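Local coordinates for protein superoxide dismutase 1 (Perkinsus marinus, PDB 2CW2) that probably removes superoxide radicals by converting them to hydrogen peroxide and oxygen at an iron centre of the iron/manganese superoxide dismutase type, at residues H105-N110 / W214-D219; N43-H48 / W209-W214; S77-K82 / K89-K94. All coordinates share one frame; numbering follows the deposited sequence.

Contact 1: residues H105-N110 / W214-D219; sequences HTFFFN and WDFVND. With FE (Fe (III) ion), chain C.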
loop_
_atom_site.group_PDB
_atom_site.type_symbol
_atom_site.label_atom_id
_atom_site.label_comp_id
_atom_site.label_asym_id
_atom_site.label_seq_id
_atom_site.Cartn_x
_atom_site.Cartn_y
_atom_site.Cartn_z
ATOM N N HIS A 105 1.601 13.043 -6.539
ATOM C CA HIS A 105 3.030 12.877 -6.761
ATOM C C HIS A 105 3.686 14.195 -7.218
ATOM O O HIS A 105 4.779 14.544 -6.751
ATOM C CB HIS A 105 3.311 11.700 -7.717
ATOM C CG HIS A 105 3.110 10.347 -7.082
ATOM N ND1 HIS A 105 1.892 9.691 -7.083
ATOM C CD2 HIS A 105 3.972 9.536 -6.419
ATOM C CE1 HIS A 105 2.025 8.530 -6.449
ATOM N NE2 HIS A 105 3.272 8.421 -6.009
ATOM N N THR A 106 3.034 14.922 -8.125
ATOM C CA THR A 106 3.591 16.201 -8.539
ATOM C C THR A 106 3.763 17.101 -7.315
ATOM O O THR A 106 4.790 17.754 -7.126
ATOM C CB THR A 106 2.659 16.851 -9.571
ATOM O OG1 THR A 106 2.684 16.061 -10.760
ATOM C CG2 THR A 106 3.193 18.205 -9.989
ATOM N N PHE A 107 2.753 17.113 -6.461
ATOM C CA PHE A 107 2.798 17.942 -5.264
ATOM C C PHE A 107 3.913 17.442 -4.330
ATOM O O PHE A 107 4.677 18.242 -3.761
ATOM C CB PHE A 107 1.451 17.835 -4.539
ATOM C CG PHE A 107 1.264 18.851 -3.444
ATOM C CD1 PHE A 107 0.533 20.012 -3.680
ATOM C CD2 PHE A 107 1.800 18.648 -2.186
ATOM C CE1 PHE A 107 0.359 20.954 -2.689
ATOM C CE2 PHE A 107 1.624 19.607 -1.170
ATOM C CZ PHE A 107 0.895 20.757 -1.425
ATOM N N PHE A 108 3.990 16.126 -4.168
ATOM C CA PHE A 108 5.009 15.504 -3.299
ATOM C C PHE A 108 6.426 15.890 -3.747
ATOM O O PHE A 108 7.229 16.381 -2.964
ATOM C CB PHE A 108 4.850 13.969 -3.285
ATOM C CG PHE A 108 5.895 13.246 -2.440
ATOM C CD1 PHE A 108 6.002 13.493 -1.076
ATOM C CD2 PHE A 108 6.741 12.299 -3.019
ATOM C CE1 PHE A 108 6.953 12.836 -0.306
ATOM C CE2 PHE A 108 7.689 11.622 -2.251
ATOM C CZ PHE A 108 7.791 11.899 -0.885
ATOM N N PHE A 109 6.732 15.691 -5.019
ATOM C CA PHE A 109 8.087 15.953 -5.503
ATOM C C PHE A 109 8.423 17.459 -5.458
ATOM O O PHE A 109 9.585 17.838 -5.226
ATOM C CB PHE A 109 8.267 15.380 -6.930
ATOM C CG PHE A 109 8.184 13.858 -7.011
ATOM C CD1 PHE A 109 7.404 13.244 -7.985
ATOM C CD2 PHE A 109 8.945 13.054 -6.167
ATOM C CE1 PHE A 109 7.326 11.842 -8.085
ATOM C CE2 PHE A 109 8.865 11.655 -6.245
ATOM C CZ PHE A 109 8.049 11.045 -7.224
ATOM N N ASN A 110 7.409 18.306 -5.661
ATOM C CA ASN A 110 7.571 19.754 -5.496
ATOM C C ASN A 110 7.871 20.124 -4.041
ATOM O O ASN A 110 8.553 21.126 -3.768
ATOM C CB ASN A 110 6.307 20.495 -5.970
ATOM C CG ASN A 110 6.240 20.629 -7.498
ATOM O OD1 ASN A 110 5.147 20.776 -8.100
ATOM N ND2 ASN A 110 7.389 20.622 -8.123
ATOM N N TRP A 214 10.434 24.373 1.972
ATOM C CA TRP A 214 9.597 25.346 2.658
ATOM C C TRP A 214 9.219 26.515 1.736
ATOM O O TRP A 214 8.237 27.211 1.982
ATOM C CB TRP A 214 10.264 25.874 3.933
ATOM C CG TRP A 214 10.415 24.851 5.043
ATOM C CD1 TRP A 214 11.583 24.397 5.589
ATOM C CD2 TRP A 214 9.359 24.217 5.772
ATOM N NE1 TRP A 214 11.318 23.495 6.596
ATOM C CE2 TRP A 214 9.958 23.375 6.736
ATOM C CE3 TRP A 214 7.957 24.285 5.715
ATOM C CZ2 TRP A 214 9.206 22.594 7.622
ATOM C CZ3 TRP A 214 7.214 23.514 6.583
ATOM C CH2 TRP A 214 7.836 22.687 7.536
ATOM N N ASP A 215 9.989 26.720 0.671
ATOM C CA ASP A 215 9.640 27.754 -0.293
ATOM C C ASP A 215 8.355 27.402 -1.041
ATOM O O ASP A 215 7.505 28.262 -1.239
ATOM C CB ASP A 215 10.799 27.975 -1.257
ATOM C CG ASP A 215 11.956 28.666 -0.592
ATOM O OD1 ASP A 215 12.947 28.941 -1.288
ATOM O OD2 ASP A 215 11.946 28.992 0.614
ATOM N N PHE A 216 8.203 26.126 -1.410
ATOM C CA PHE A 216 6.986 25.629 -2.049
ATOM C C PHE A 216 5.812 25.706 -1.087
ATOM O O PHE A 216 4.720 26.181 -1.456
ATOM C CB PHE A 216 7.192 24.178 -2.532
ATOM C CG PHE A 216 5.948 23.523 -3.115
ATOM C CD1 PHE A 216 5.396 23.970 -4.318
ATOM C CD2 PHE A 216 5.358 22.447 -2.472
ATOM C CE1 PHE A 216 4.261 23.328 -4.864
ATOM C CE2 PHE A 216 4.232 21.820 -3.012
ATOM C CZ PHE A 216 3.697 22.258 -4.208
ATOM N N VAL A 217 6.039 25.257 0.150
ATOM C CA VAL A 217 5.006 25.336 1.177
ATOM C C VAL A 217 4.545 26.779 1.339
ATOM O O VAL A 217 3.337 27.044 1.341
ATOM C CB VAL A 217 5.453 24.723 2.508
ATOM C CG1 VAL A 217 4.346 24.849 3.594
ATOM C CG2 VAL A 217 5.817 23.227 2.310
ATOM N N ASN A 218 5.500 27.707 1.460
ATOM C CA ASN A 218 5.163 29.119 1.612
ATOM C C ASN A 218 4.436 29.719 0.399
ATOM O O ASN A 218 3.544 30.558 0.555
ATOM C CB ASN A 218 6.406 29.937 1.981
ATOM C CG ASN A 218 6.607 30.046 3.487
ATOM O OD1 ASN A 218 5.638 30.176 4.257
ATOM N ND2 ASN A 218 7.865 29.987 3.917
ATOM N N ASP A 219 4.784 29.265 -0.803
ATOM C CA ASP A 219 4.041 29.646 -1.994
ATOM C C ASP A 219 2.580 29.165 -1.888
ATOM O O ASP A 219 1.655 29.865 -2.291
ATOM C CB ASP A 219 4.668 29.040 -3.256
ATOM C CG ASP A 219 6.011 29.664 -3.634
ATOM O OD1 ASP A 219 6.333 30.791 -3.174
ATOM O OD2 ASP A 219 6.808 29.097 -4.426
HETATM FE FE FE C . 4.002 7.290 -4.599
HETATM O O HOH W 1 1.796 6.903 -3.895
#

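Contact 2: residues N43-H48 / W209-W214; sequences NALEPH and WNLVNW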
loop_
_atom_site.group_PDB
_atom_site.type_symbol
_atom_site.label_atom_id
_atom_site.label_comp_id
_atom_site.label_asym_id
_atom_site.label_seq_id
_atom_site.Cartn_x
_atom_site.Cartn_y
_atom_site.Cartn_z
ATOM N N ASN A 43 20.131 12.624 -8.075
ATOM C CA ASN A 43 20.893 12.397 -6.843
ATOM C C ASN A 43 20.792 13.550 -5.831
ATOM O O ASN A 43 21.478 13.563 -4.800
ATOM C CB ASN A 43 22.361 12.017 -7.152
ATOM C CG ASN A 43 23.191 13.183 -7.633
ATOM O OD1 ASN A 43 22.731 14.328 -7.655
ATOM N ND2 ASN A 43 24.456 12.902 -7.996
ATOM N N ALA A 44 19.883 14.479 -6.110
ATOM C CA ALA A 44 19.863 15.759 -5.420
ATOM C C ALA A 44 19.371 15.674 -3.968
ATOM O O ALA A 44 19.681 16.557 -3.170
ATOM C CB ALA A 44 19.054 16.774 -6.203
ATOM N N LEU A 45 18.609 14.622 -3.655
ATOM C CA LEU A 45 18.026 14.415 -2.328
ATOM C C LEU A 45 18.803 13.408 -1.465
ATOM O O LEU A 45 18.377 13.052 -0.354
ATOM C CB LEU A 45 16.554 13.965 -2.460
ATOM C CG LEU A 45 15.674 14.845 -3.338
ATOM C CD1 LEU A 45 14.222 14.398 -3.218
ATOM C CD2 LEU A 45 15.836 16.320 -2.954
ATOM N N GLU A 46 19.952 12.951 -1.957
ATOM C CA GLU A 46 20.776 12.020 -1.177
ATOM C C GLU A 46 21.415 12.730 0.015
ATOM O O GLU A 46 21.743 13.917 -0.073
ATOM C CB GLU A 46 21.846 11.378 -2.071
ATOM C CG GLU A 46 21.513 9.920 -2.445
ATOM C CD GLU A 46 21.378 9.723 -3.940
ATOM O OE1 GLU A 46 21.485 8.580 -4.453
ATOM O OE2 GLU A 46 21.153 10.738 -4.617
ATOM N N PRO A 47 21.616 12.023 1.125
ATOM C CA PRO A 47 21.345 10.585 1.253
ATOM C C PRO A 47 19.935 10.222 1.730
ATOM O O PRO A 47 19.618 9.028 1.888
ATOM C CB PRO A 47 22.368 10.153 2.306
ATOM C CG PRO A 47 22.446 11.348 3.234
ATOM C CD PRO A 47 22.185 12.591 2.361
ATOM N N HIS A 48 19.094 11.231 1.950
ATOM C CA HIS A 48 17.757 11.019 2.498
ATOM C C HIS A 48 16.836 10.224 1.562
ATOM O O HIS A 48 16.031 9.417 2.008
ATOM C CB HIS A 48 17.137 12.386 2.831
ATOM C CG HIS A 48 18.101 13.312 3.503
ATOM N ND1 HIS A 48 18.630 13.048 4.745
ATOM C CD2 HIS A 48 18.689 14.455 3.078
ATOM C CE1 HIS A 48 19.470 14.011 5.078
ATOM N NE2 HIS A 48 19.529 14.874 4.083
ATOM N N TRP A 209 11.997 15.185 6.926
ATOM C CA TRP A 209 12.162 16.516 7.505
ATOM C C TRP A 209 13.447 17.191 6.999
ATOM O O TRP A 209 13.545 18.412 6.997
ATOM C CB TRP A 209 12.137 16.459 9.044
ATOM C CG TRP A 209 10.798 16.005 9.529
ATOM C CD1 TRP A 209 10.489 14.798 10.061
ATOM C CD2 TRP A 209 9.562 16.737 9.433
ATOM N NE1 TRP A 209 9.141 14.733 10.328
ATOM C CE2 TRP A 209 8.550 15.913 9.945
ATOM C CE3 TRP A 209 9.211 18.016 8.949
ATOM C CZ2 TRP A 209 7.209 16.328 10.044
ATOM C CZ3 TRP A 209 7.888 18.427 9.031
ATOM C CH2 TRP A 209 6.892 17.578 9.573
ATOM N N ASN A 210 14.410 16.408 6.537
ATOM C CA ASN A 210 15.617 17.006 5.963
ATOM C C ASN A 210 15.411 17.462 4.533
ATOM O O ASN A 210 16.299 18.087 3.956
ATOM C CB ASN A 210 16.794 16.043 6.037
ATOM C CG ASN A 210 17.097 15.631 7.452
ATOM O OD1 ASN A 210 17.228 16.482 8.342
ATOM N ND2 ASN A 210 17.192 14.340 7.685
ATOM N N LEU A 211 14.234 17.172 3.975
ATOM C CA LEU A 211 13.971 17.432 2.555
ATOM C C LEU A 211 12.897 18.472 2.251
ATOM O O LEU A 211 12.777 18.914 1.112
ATOM C CB LEU A 211 13.587 16.135 1.850
ATOM C CG LEU A 211 14.572 14.965 1.838
ATOM C CD1 LEU A 211 13.934 13.792 1.129
ATOM C CD2 LEU A 211 15.856 15.369 1.150
ATOM N N VAL A 212 12.119 18.861 3.255
ATOM C CA VAL A 212 10.932 19.698 3.027
ATOM C C VAL A 212 11.266 21.031 2.341
ATOM O O VAL A 212 12.151 21.782 2.804
ATOM C CB VAL A 212 10.186 19.956 4.340
ATOM C CG1 VAL A 212 9.076 21.009 4.143
ATOM C CG2 VAL A 212 9.608 18.635 4.902
ATOM N N ASN A 213 10.548 21.321 1.251
ATOM C CA ASN A 213 10.783 22.518 0.450
ATOM C C ASN A 213 9.910 23.627 1.006
ATOM O O ASN A 213 8.749 23.786 0.594
ATOM C CB ASN A 213 10.431 22.225 -1.013
ATOM C CG ASN A 213 10.721 23.382 -1.951
ATOM O OD1 ASN A 213 10.577 23.254 -3.182
ATOM N ND2 ASN A 213 11.118 24.503 -1.400
ATOM N N TRP A 214 10.434 24.373 1.972
ATOM C CA TRP A 214 9.597 25.346 2.658
ATOM C C TRP A 214 9.219 26.515 1.736
ATOM O O TRP A 214 8.237 27.211 1.982
ATOM C CB TRP A 214 10.264 25.874 3.933
ATOM C CG TRP A 214 10.415 24.851 5.043
ATOM C CD1 TRP A 214 11.583 24.397 5.589
ATOM C CD2 TRP A 214 9.359 24.217 5.772
ATOM N NE1 TRP A 214 11.318 23.495 6.596
ATOM C CE2 TRP A 214 9.958 23.375 6.736
ATOM C CE3 TRP A 214 7.957 24.285 5.715
ATOM C CZ2 TRP A 214 9.206 22.594 7.622
ATOM C CZ3 TRP A 214 7.214 23.514 6.583
ATOM C CH2 TRP A 214 7.836 22.687 7.536
#

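Contact 3: residues S77-K82 / K89-K94; sequences STIASK and KTETGK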
loop_
_atom_site.group_PDB
_atom_site.type_symbol
_atom_site.label_atom_id
_atom_site.label_comp_id
_atom_site.label_asym_id
_atom_site.label_seq_id
_atom_site.Cartn_x
_atom_site.Cartn_y
_atom_site.Cartn_z
ATOM N N SER A 77 -14.218 11.878 -23.137
ATOM C CA SER A 77 -13.972 13.280 -23.433
ATOM C C SER A 77 -14.274 14.133 -22.209
ATOM O O SER A 77 -13.735 15.225 -22.055
ATOM C CB SER A 77 -14.810 13.716 -24.646
ATOM O OG SER A 77 -16.188 13.677 -24.319
ATOM N N THR A 78 -15.126 13.616 -21.330
ATOM C CA THR A 78 -15.451 14.261 -20.072
ATOM C C THR A 78 -14.225 14.307 -19.153
ATOM O O THR A 78 -13.859 15.366 -18.622
ATOM C CB THR A 78 -16.625 13.497 -19.386
ATOM O OG1 THR A 78 -17.870 13.918 -19.957
ATOM C CG2 THR A 78 -16.764 13.894 -17.926
ATOM N N ILE A 79 -13.586 13.158 -18.967
ATOM C CA ILE A 79 -12.371 13.125 -18.166
ATOM C C ILE A 79 -11.290 13.962 -18.856
ATOM O O ILE A 79 -10.654 14.828 -18.239
ATOM C CB ILE A 79 -11.885 11.685 -17.968
ATOM C CG1 ILE A 79 -12.592 11.057 -16.756
ATOM C CG2 ILE A 79 -10.371 11.654 -17.763
ATOM C CD1 ILE A 79 -13.132 9.684 -17.027
ATOM N N ALA A 80 -11.072 13.979 -20.406
ATOM C CA ALA A 80 -10.122 14.892 -21.036
ATOM C C ALA A 80 -10.426 16.376 -20.787
ATOM O O ALA A 80 -9.516 17.197 -20.801
ATOM C CB ALA A 80 -10.042 14.605 -22.521
ATOM N N SER A 81 -11.688 16.729 -20.561
ATOM C CA SER A 81 -12.046 18.135 -20.397
ATOM C C SER A 81 -11.779 18.687 -19.002
ATOM O O SER A 81 -11.777 19.905 -18.810
ATOM C CB SER A 81 -13.504 18.386 -20.804
ATOM O OG SER A 81 -14.424 17.888 -19.838
ATOM N N LYS A 82 -11.508 17.801 -18.044
ATOM C CA LYS A 82 -11.380 18.200 -16.645
ATOM C C LYS A 82 -9.938 18.293 -16.157
ATOM O O LYS A 82 -9.079 17.487 -16.525
ATOM C CB LYS A 82 -12.146 17.229 -15.735
ATOM C CG LYS A 82 -13.639 17.189 -15.993
ATOM C CD LYS A 82 -14.377 16.523 -14.845
ATOM C CE LYS A 82 -15.893 16.715 -14.967
ATOM N NZ LYS A 82 -16.646 15.820 -14.005
ATOM N N LYS A 89 -12.405 16.179 -7.482
ATOM C CA LYS A 89 -13.623 16.617 -6.816
ATOM C C LYS A 89 -14.855 15.833 -7.252
ATOM O O LYS A 89 -15.802 15.688 -6.489
ATOM C CB LYS A 89 -13.862 18.120 -7.037
ATOM C CG LYS A 89 -12.867 19.040 -6.320
ATOM C CD LYS A 89 -13.043 20.501 -6.792
ATOM C CE LYS A 89 -12.158 21.490 -6.022
ATOM N NZ LYS A 89 -12.548 21.615 -4.573
ATOM N N THR A 90 -14.799 15.283 -8.460
ATOM C CA THR A 90 -15.987 14.893 -9.184
ATOM C C THR A 90 -15.976 13.432 -9.713
ATOM O O THR A 90 -17.040 12.822 -9.954
ATOM C CB THR A 90 -16.122 15.955 -10.307
ATOM O OG1 THR A 90 -17.135 16.906 -9.941
ATOM C CG2 THR A 90 -16.537 15.376 -11.598
ATOM N N GLU A 91 -14.801 12.832 -9.870
ATOM C CA GLU A 91 -14.820 11.468 -10.394
ATOM C C GLU A 91 -14.836 10.379 -9.317
ATOM O O GLU A 91 -14.833 10.665 -8.119
ATOM C CB GLU A 91 -13.767 11.230 -11.487
ATOM C CG GLU A 91 -14.348 10.919 -12.877
ATOM C CD GLU A 91 -14.949 12.150 -13.570
ATOM O OE1 GLU A 91 -14.517 13.278 -13.243
ATOM O OE2 GLU A 91 -15.865 11.996 -14.416
ATOM N N THR A 92 -14.948 9.133 -9.755
ATOM C CA THR A 92 -15.033 7.991 -8.845
ATOM C C THR A 92 -14.203 6.866 -9.429
ATOM O O THR A 92 -13.864 6.900 -10.623
ATOM C CB THR A 92 -16.479 7.477 -8.702
ATOM O OG1 THR A 92 -16.969 7.053 -9.980
ATOM C CG2 THR A 92 -17.425 8.584 -8.264
ATOM N N GLY A 93 -13.877 5.889 -8.591
ATOM C CA GLY A 93 -13.126 4.731 -9.017
ATOM C C GLY A 93 -11.769 5.011 -9.648
ATOM O O GLY A 93 -11.012 5.894 -9.208
ATOM N N LYS A 94 -11.446 4.237 -10.675
ATOM C CA LYS A 94 -10.110 4.290 -11.285
ATOM C C LYS A 94 -9.678 5.703 -11.755
ATOM O O LYS A 94 -8.593 6.160 -11.406
ATOM C CB LYS A 94 -10.000 3.252 -12.401
ATOM C CG LYS A 94 -8.618 3.044 -12.953
ATOM C CD LYS A 94 -8.509 1.701 -13.718
ATOM C CE LYS A 94 -7.355 1.728 -14.725
ATOM N NZ LYS A 94 -7.032 0.360 -15.226
#

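Contact 1: residues H105-N110 / W214-D219
The ring of Phe107 offers one face to Phe216, whose edge points at it: CE2 of Phe216 stands 3.7 Å above the plane of the Phe107 ring, over its centre. With centroids 5.0 Å apart and planes inclined at 69°, the pair is edge-to-face, or T-shaped. The Phe216 ring in turn carries the CB of Asn110 over one of its faces, 3.6 Å from the centroid and 13° off the normal, a CH-pi contact. One ring therefore gives its edge to Phe107 and a face to Asn110, two residues three positions apart on the same helix. With CG anti to the backbone N (chi1 175°), the Phe216 ring is placed where it meets both. Its root is close as well, with CB of Phe216 3.6 Å from O of Asn110.

In the family fold this is one of the places where the alpha-hairpin region meets the C-terminal region: helix 93-110 packs by its last turn against helix 214-223. Just before this turn the same helix supplies an iron ligand: NE2 of His105 binds the iron at 1.9 Å, and His57, Asp187, His191 and a water at 2.4 Å from the iron complete the site. ND1 of His105 is hydrogen-bonded to the backbone oxygen of Gln101, which should fix the rotation of the imidazole and leave NE2 directed at the iron. Phe107 also touches Pro182 and Asn185 of strand 181-187.

Contact 2: residues N43-H48 / W209-W214
Neither backbone is regular where the two loops meet: residues 43-46 make a type I beta turn, a cis peptide precedes Pro47, and the CA atoms of Leu45 and Leu211 approach to 7.0 Å. His48 and Leu211 carry most of the contact, the histidine meeting both Asn210 and Leu211. Over one face of its imidazole lies CB of Asn210, 3.5 Å from the ring centroid and 12° off the normal, a CH-pi contact. CD of Pro47 lies over the opposite face, so the ring is sandwiched between its own chain neighbour and the other loop. The Asn210 side chain crosses the histidine at about a right angle, its amide plane turned 38° from the ring.

Leu211 runs past His48 in the reverse direction, and its CD2 comes within 3.5 Å of CD2 of His48. The same methyl also meets Leu45 within the turn, 3.9 Å from its CB, and so touches both Leu45 and the histidine. With CG of His48 anti to the carbonyl carbon and beside the backbone N (chi1 -43°), the ring stands next to Asn210. Its polar grip comes from outside the two loops: ND1 is hydrogen-bonded to OD1 of Asn207, just before residues 209-214, which should restrain rotation of the imidazole. The backbone O of His48 accepts a bond from the hydroxyl of Tyr197.

Loop-to-loop packing of this kind joins the approach to long helix 51-73 of the alpha-hairpin region to the connection between helices 201-208 and 214-223 in the C-terminal region of an iron superoxide dismutase.

Contact 3: residues S77-K82 / K89-K94
Lys82 and Glu91 run at a slant to each other, the lysine as a straight rod and the glutamate as a bent arm. Beyond CG the lysine chain is extended, whereas Glu91 turns at chi2 (74°), which swings its carboxylate toward the end of Lys82. Their charged ends form a salt bridge with a weak hydrogen bond, NZ of Lys82 to OE1 of Glu91 at 3.4 Å. The position of that nitrogen is less certain, because it is modelled too close to Thr90, so the bridge deserves only modest weight. An aliphatic part of the lysine also lies near the acid, with CD of Lys82 3.6 Å from OE1 of Glu91.

Aliphatic atoms of helix 77-81 also meet the carboxylate, at longer range. CG1 of Ile79 approaches CD of Glu91 to 4.1 Å, and CG2 of Thr78 stands at the same 4.1 Å from OE2 of Glu91. Within the helix, OG of Ser81 donates to O of Thr78 at 2.9 Å, a local bond that occupies the serine hydroxyl.

This surface contact closes the short excursion of the chain through helix 84-90. Ile79 packs inward on Leu69 and Ile72 of helix 51-73 and on Ile87 of helix 84-90, which Lys82 touches too, while Glu91 occupies the bend between helix 84-90 and helix 93-110, its backbone oxygen hydrogen-bonded to Arg177.

In the fold
Contacts 1 and 2 both join the alpha-hairpin region to the C-terminal region; segments 209-214 and 214-219 share Trp214, the contact centres lie about 12 Å apart, and the segments alternate along the chain. Segment 105-110 supplies an iron ligand, His105, while contact 2 stands back from the metal, with the Leu45 side chain about 13 Å from the iron. Contact 3 is local to the alpha-hairpin region and lies away from the metal site. Helix 93-110 links it to contact 1, whose centre is about 24 Å from its own. Contacts 2 and 3 have centres about 33 Å apart, on opposite sides of the chain's centre, although contact 3 is nested in the loop that contact 2 closes.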